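Local coordinates for protein urea carboxylase (Thermus thermophilus, PDB 3OEP) that is of unknown function but is a homologue of KipI and KipA with cyclophilin-like domains, despite an earlier assignment as an allophanate hydrolase, at residues L274-K279 with L321-R326; A294-V299 with L480-P485. One frame throughout, in Å; residues are numbered along the deposited sequence. Where two conformers were deposited one is given.

Contact 1: L274-K279 with L321-R326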
# COMPACT_ATOMS: atom_id res chain seq x y z
N LEU A 274 0.74 0.43 18.30
CA LEU A 274 1.39 1.61 17.73
C LEU A 274 2.71 1.24 17.06
O LEU A 274 3.52 0.54 17.65
CB LEU A 274 1.64 2.64 18.83
CG LEU A 274 2.05 4.03 18.37
CD1 LEU A 274 1.05 4.58 17.37
CD2 LEU A 274 2.17 4.96 19.58
N GLU A 275 2.91 1.71 15.83
CA GLU A 275 4.19 1.62 15.14
C GLU A 275 4.72 3.04 15.03
O GLU A 275 3.97 3.96 14.71
CB GLU A 275 4.02 1.04 13.73
CG GLU A 275 5.34 0.95 12.95
CD GLU A 275 5.14 0.55 11.51
OE1 GLU A 275 5.18 1.46 10.65
OE2 GLU A 275 4.97 -0.66 11.23
N PHE A 276 6.01 3.22 15.30
CA PHE A 276 6.66 4.51 15.07
C PHE A 276 8.05 4.32 14.48
O PHE A 276 8.70 3.30 14.72
CB PHE A 276 6.74 5.34 16.36
CG PHE A 276 7.26 4.58 17.54
CD1 PHE A 276 8.59 4.65 17.90
CD2 PHE A 276 6.40 3.78 18.28
CE1 PHE A 276 9.06 3.93 19.00
CE2 PHE A 276 6.86 3.06 19.37
CZ PHE A 276 8.19 3.14 19.73
N ALA A 277 8.49 5.30 13.70
CA ALA A 277 9.76 5.19 13.00
C ALA A 277 10.57 6.47 13.12
O ALA A 277 10.02 7.57 13.08
CB ALA A 277 9.51 4.86 11.53
N TYR A 278 11.89 6.30 13.28
CA TYR A 278 12.87 7.40 13.28
C TYR A 278 12.79 8.29 14.54
O TYR A 278 13.78 8.46 15.25
CB TYR A 278 12.78 8.22 11.98
CG TYR A 278 13.08 7.42 10.70
CD1 TYR A 278 12.05 6.87 9.93
CD2 TYR A 278 14.39 7.22 10.28
CE1 TYR A 278 12.34 6.13 8.76
CE2 TYR A 278 14.68 6.50 9.12
CZ TYR A 278 13.66 5.96 8.37
OH TYR A 278 13.98 5.24 7.22
N LYS A 279 11.61 8.84 14.80
CA LYS A 279 11.35 9.62 15.99
C LYS A 279 10.02 9.18 16.58
O LYS A 279 9.01 9.16 15.88
CB LYS A 279 11.30 11.11 15.67
CG LYS A 279 11.14 12.01 16.88
CD LYS A 279 11.09 13.48 16.49
CE LYS A 279 10.83 14.36 17.69
NZ LYS A 279 10.77 15.80 17.32
N LEU A 321 5.88 8.44 28.85
CA LEU A 321 6.72 7.48 28.17
C LEU A 321 7.33 8.15 26.94
O LEU A 321 6.62 8.77 26.14
CB LEU A 321 5.86 6.29 27.74
CG LEU A 321 6.55 5.14 27.01
CD1 LEU A 321 7.59 4.46 27.89
CD2 LEU A 321 5.47 4.14 26.55
N ARG A 322 8.65 8.01 26.79
CA ARG A 322 9.37 8.58 25.65
C ARG A 322 10.22 7.49 25.02
O ARG A 322 10.38 6.41 25.60
CB ARG A 322 10.26 9.74 26.11
CG ARG A 322 9.51 10.93 26.68
CD ARG A 322 10.47 11.96 27.26
NE ARG A 322 9.76 13.15 27.76
CZ ARG A 322 9.23 13.27 28.97
NH1 ARG A 322 9.31 12.29 29.87
NH2 ARG A 322 8.61 14.40 29.30
N PHE A 323 10.77 7.78 23.85
CA PHE A 323 11.59 6.81 23.13
C PHE A 323 12.88 7.48 22.70
O PHE A 323 12.87 8.38 21.87
CB PHE A 323 10.83 6.24 21.95
CG PHE A 323 9.57 5.52 22.36
CD1 PHE A 323 9.62 4.21 22.79
CD2 PHE A 323 8.36 6.20 22.39
CE1 PHE A 323 8.46 3.55 23.20
CE2 PHE A 323 7.19 5.54 22.80
CZ PHE A 323 7.25 4.22 23.20
N ARG A 324 13.98 7.04 23.30
CA ARG A 324 15.29 7.59 23.03
C ARG A 324 15.91 6.85 21.84
O ARG A 324 16.12 5.65 21.92
CB ARG A 324 16.18 7.42 24.26
CG ARG A 324 17.60 7.93 24.12
CD ARG A 324 18.32 7.85 25.46
NE ARG A 324 17.79 8.80 26.42
CZ ARG A 324 18.00 8.76 27.74
NH1 ARG A 324 18.74 7.80 28.29
NH2 ARG A 324 17.47 9.70 28.52
N PRO A 325 16.22 7.56 20.75
CA PRO A 325 16.82 6.86 19.61
C PRO A 325 18.13 6.18 20.00
O PRO A 325 18.94 6.75 20.73
CB PRO A 325 17.06 7.98 18.60
CG PRO A 325 16.03 9.01 18.94
CD PRO A 325 15.92 8.97 20.42
N ARG A 326 18.33 4.95 19.52
CA ARG A 326 19.54 4.21 19.85
C ARG A 326 19.80 3.07 18.89
O ARG A 326 18.88 2.34 18.50
CB ARG A 326 19.46 3.62 21.26
CG ARG A 326 20.66 2.74 21.62
CD ARG A 326 20.79 2.53 23.11
NE ARG A 326 20.89 3.80 23.82
CZ ARG A 326 20.80 3.93 25.14
NH1 ARG A 326 20.64 2.86 25.92
NH2 ARG A 326 20.89 5.14 25.69

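Contact 2: A294-V299 with L480-P485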
# COMPACT_ATOMS: atom_id res chain seq x y z
N ALA A 294 8.71 -3.32 21.62
CA ALA A 294 9.48 -4.25 20.81
C ALA A 294 9.92 -3.56 19.53
O ALA A 294 9.46 -2.46 19.22
CB ALA A 294 8.68 -5.52 20.51
N GLY A 295 10.81 -4.22 18.79
CA GLY A 295 11.40 -3.61 17.60
C GLY A 295 12.77 -3.06 17.90
O GLY A 295 13.45 -3.50 18.83
N TYR A 296 13.19 -2.08 17.09
CA TYR A 296 14.57 -1.60 17.11
C TYR A 296 14.63 -0.10 16.93
O TYR A 296 13.63 0.54 16.62
CB TYR A 296 15.38 -2.29 16.00
CG TYR A 296 15.28 -3.80 16.04
CD1 TYR A 296 16.19 -4.56 16.76
CD2 TYR A 296 14.26 -4.46 15.37
CE1 TYR A 296 16.09 -5.94 16.81
CE2 TYR A 296 14.15 -5.83 15.41
CZ TYR A 296 15.06 -6.57 16.13
OH TYR A 296 14.95 -7.94 16.17
N GLY A 297 15.81 0.47 17.17
CA GLY A 297 16.04 1.89 16.92
C GLY A 297 15.83 2.80 18.10
O GLY A 297 16.11 4.00 18.01
N PHE A 298 15.34 2.26 19.22
CA PHE A 298 15.06 3.06 20.42
C PHE A 298 15.21 2.25 21.70
O PHE A 298 15.19 1.02 21.67
CB PHE A 298 13.62 3.57 20.44
CG PHE A 298 13.18 4.25 19.18
CD1 PHE A 298 13.26 5.63 19.07
CD2 PHE A 298 12.64 3.52 18.13
CE1 PHE A 298 12.83 6.27 17.91
CE2 PHE A 298 12.21 4.15 16.97
CZ PHE A 298 12.31 5.53 16.86
N VAL A 299 15.35 2.96 22.81
CA VAL A 299 15.05 2.41 24.13
C VAL A 299 13.94 3.27 24.70
O VAL A 299 13.92 4.48 24.50
CB VAL A 299 16.28 2.41 25.08
CG1 VAL A 299 17.34 1.43 24.58
CG2 VAL A 299 16.86 3.80 25.24
N LEU A 480 13.91 -5.16 6.06
CA LEU A 480 13.63 -3.94 5.31
C LEU A 480 12.66 -3.02 6.05
O LEU A 480 12.62 -1.81 5.78
CB LEU A 480 13.14 -4.26 3.91
CG LEU A 480 14.19 -4.99 3.07
CD1 LEU A 480 13.65 -5.28 1.68
CD2 LEU A 480 15.50 -4.18 3.00
N GLY A 481 11.90 -3.59 6.99
CA GLY A 481 11.13 -2.80 7.95
C GLY A 481 12.01 -1.99 8.89
O GLY A 481 11.52 -1.09 9.57
N GLN A 482 13.31 -2.31 8.93
CA GLN A 482 14.27 -1.62 9.79
C GLN A 482 15.36 -0.92 8.97
O GLN A 482 16.38 -0.50 9.53
CB GLN A 482 14.90 -2.62 10.75
CG GLN A 482 13.89 -3.25 11.72
CD GLN A 482 13.28 -2.24 12.67
OE1 GLN A 482 13.83 -1.15 12.88
NE2 GLN A 482 12.16 -2.60 13.29
N ALA A 483 15.12 -0.77 7.67
CA ALA A 483 16.09 -0.13 6.79
C ALA A 483 16.18 1.37 7.06
O ALA A 483 15.18 2.01 7.42
CB ALA A 483 15.71 -0.37 5.33
N ARG A 484 17.38 1.91 6.92
CA ARG A 484 17.61 3.35 6.96
C ARG A 484 18.73 3.70 5.98
O ARG A 484 19.50 2.82 5.59
CB ARG A 484 17.97 3.79 8.38
CG ARG A 484 19.09 3.01 9.03
CD ARG A 484 19.20 3.36 10.52
NE ARG A 484 19.57 4.76 10.75
CZ ARG A 484 19.47 5.40 11.91
NH1 ARG A 484 18.98 4.79 12.99
NH2 ARG A 484 19.85 6.68 11.99
N PRO A 485 18.80 4.98 5.56
CA PRO A 485 19.85 5.38 4.62
C PRO A 485 21.25 4.97 5.07
O PRO A 485 21.59 5.14 6.24
CB PRO A 485 19.72 6.91 4.61
CG PRO A 485 18.30 7.16 4.90
CD PRO A 485 17.91 6.10 5.90
O HOH W 1 16.98 4.91 15.59

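Contact 1: L274-K279 with L321-R326
Phe276 and Phe323 meet between two strands, 274-277 and 321-325, that run in roughly the same direction. No hydrogen bond joins them, and the CA atoms of Phe276 and Phe323 lie 9.7 Å apart, too far for backbone pairing, so the two strands meet through side chains. After Ala277 the first strand ends in a classic gamma turn at Tyr278, closed by Lys279 N to Ala277 O at 2.7 Å. Phe276 CG lies between the backbone N and the carbonyl carbon (chi1 48°), which lays the ring tip over Phe323. Its CZ stands 3.4 Å above the Phe323 ring plane, over the centre. The closest atoms are Phe276 CZ and Phe323 CE1, 3.5 Å apart. The planes meet obliquely, at 41°, so one ring leans a corner onto the other's face. At the margin Pro325 CG lies 4.4 Å from Tyr278 O. This is apolar packing of a beta-sandwich type between two sheets. Strand 273-277 belongs to a five-stranded antiparallel sheet and strand 320-325 to a six-stranded one. Phe298 of strand 298-302 meets the Phe276 ring edge-to-face, and Phe293 of strand 289-295 packs against Phe323.

Contact 2: A294-V299 with L480-P485
Gln482 CG lies beside the backbone N, anti to the carbonyl carbon (chi1 -63°), and the chain then bends at chi2 (-65°). This carries the amide across the base of the Tyr296 side chain. NE2 comes to the ring edge, close to the ring plane, 3.5 Å from Tyr296 CD2. OE1 lies over the start of the side chain, 3.7 Å from Tyr296 CB. Amide and ring planes are 74° apart, and no hydrogen bond links the two residues. The amide is instead gripped by its surroundings. NE2 bonds to Asp254 OD2 and Arg331 O, and OE1 accepts from Val330 N, which fixes the rotation of the buried group. At the other end of the tyrosine, OH bonds to Arg384 O.

Segment 294-299 is the tight link between strand 289-295 of one antiparallel sheet and strand 298-302 of the sheet facing it. Segment 480-485 leads from helix 477-480 to strand 488-492, part of the seven-stranded sheet of this cyclophilin-like family region. Leu480 to Ala483 form a type I beta turn that presents Gln482. A leucine here would probably leave Val330 N, Arg331 O and Asp254 without their amide partner. Gly295 and Gly297 have positive phi, and a CB on either would jam against the preceding carbonyl O. Beyond Gln482 a water bridges the segments. It donates to Gly297 O at 2.7 Å and accepts a weak bond from Arg484 NH1 at 3.3 Å. The same NH1 also bonds to Gly329 O.

Overall arrangement
Contacts 1 and 2 lie about 9 Å apart, centre to centre. Contact 1 is partly buried and mainly apolar, with no hydrogen bond across it and its proline side open at the surface. Contact 2 is buried and polar at its centre, where contact 1 rests on rings. Contact 1 joins two facing sheets. Contact 2 sets the link between those sheets against a loop of the seven-stranded one. Strands 298-302 and 320-325 are neighbours, probably bonded by Arg324 N to Val299 O at 2.8 Å and Arg326 N to Gly297 O at 2.9 Å. Arg331 also ties the two together, since it pairs with Glu275 and bonds to Gly481 O.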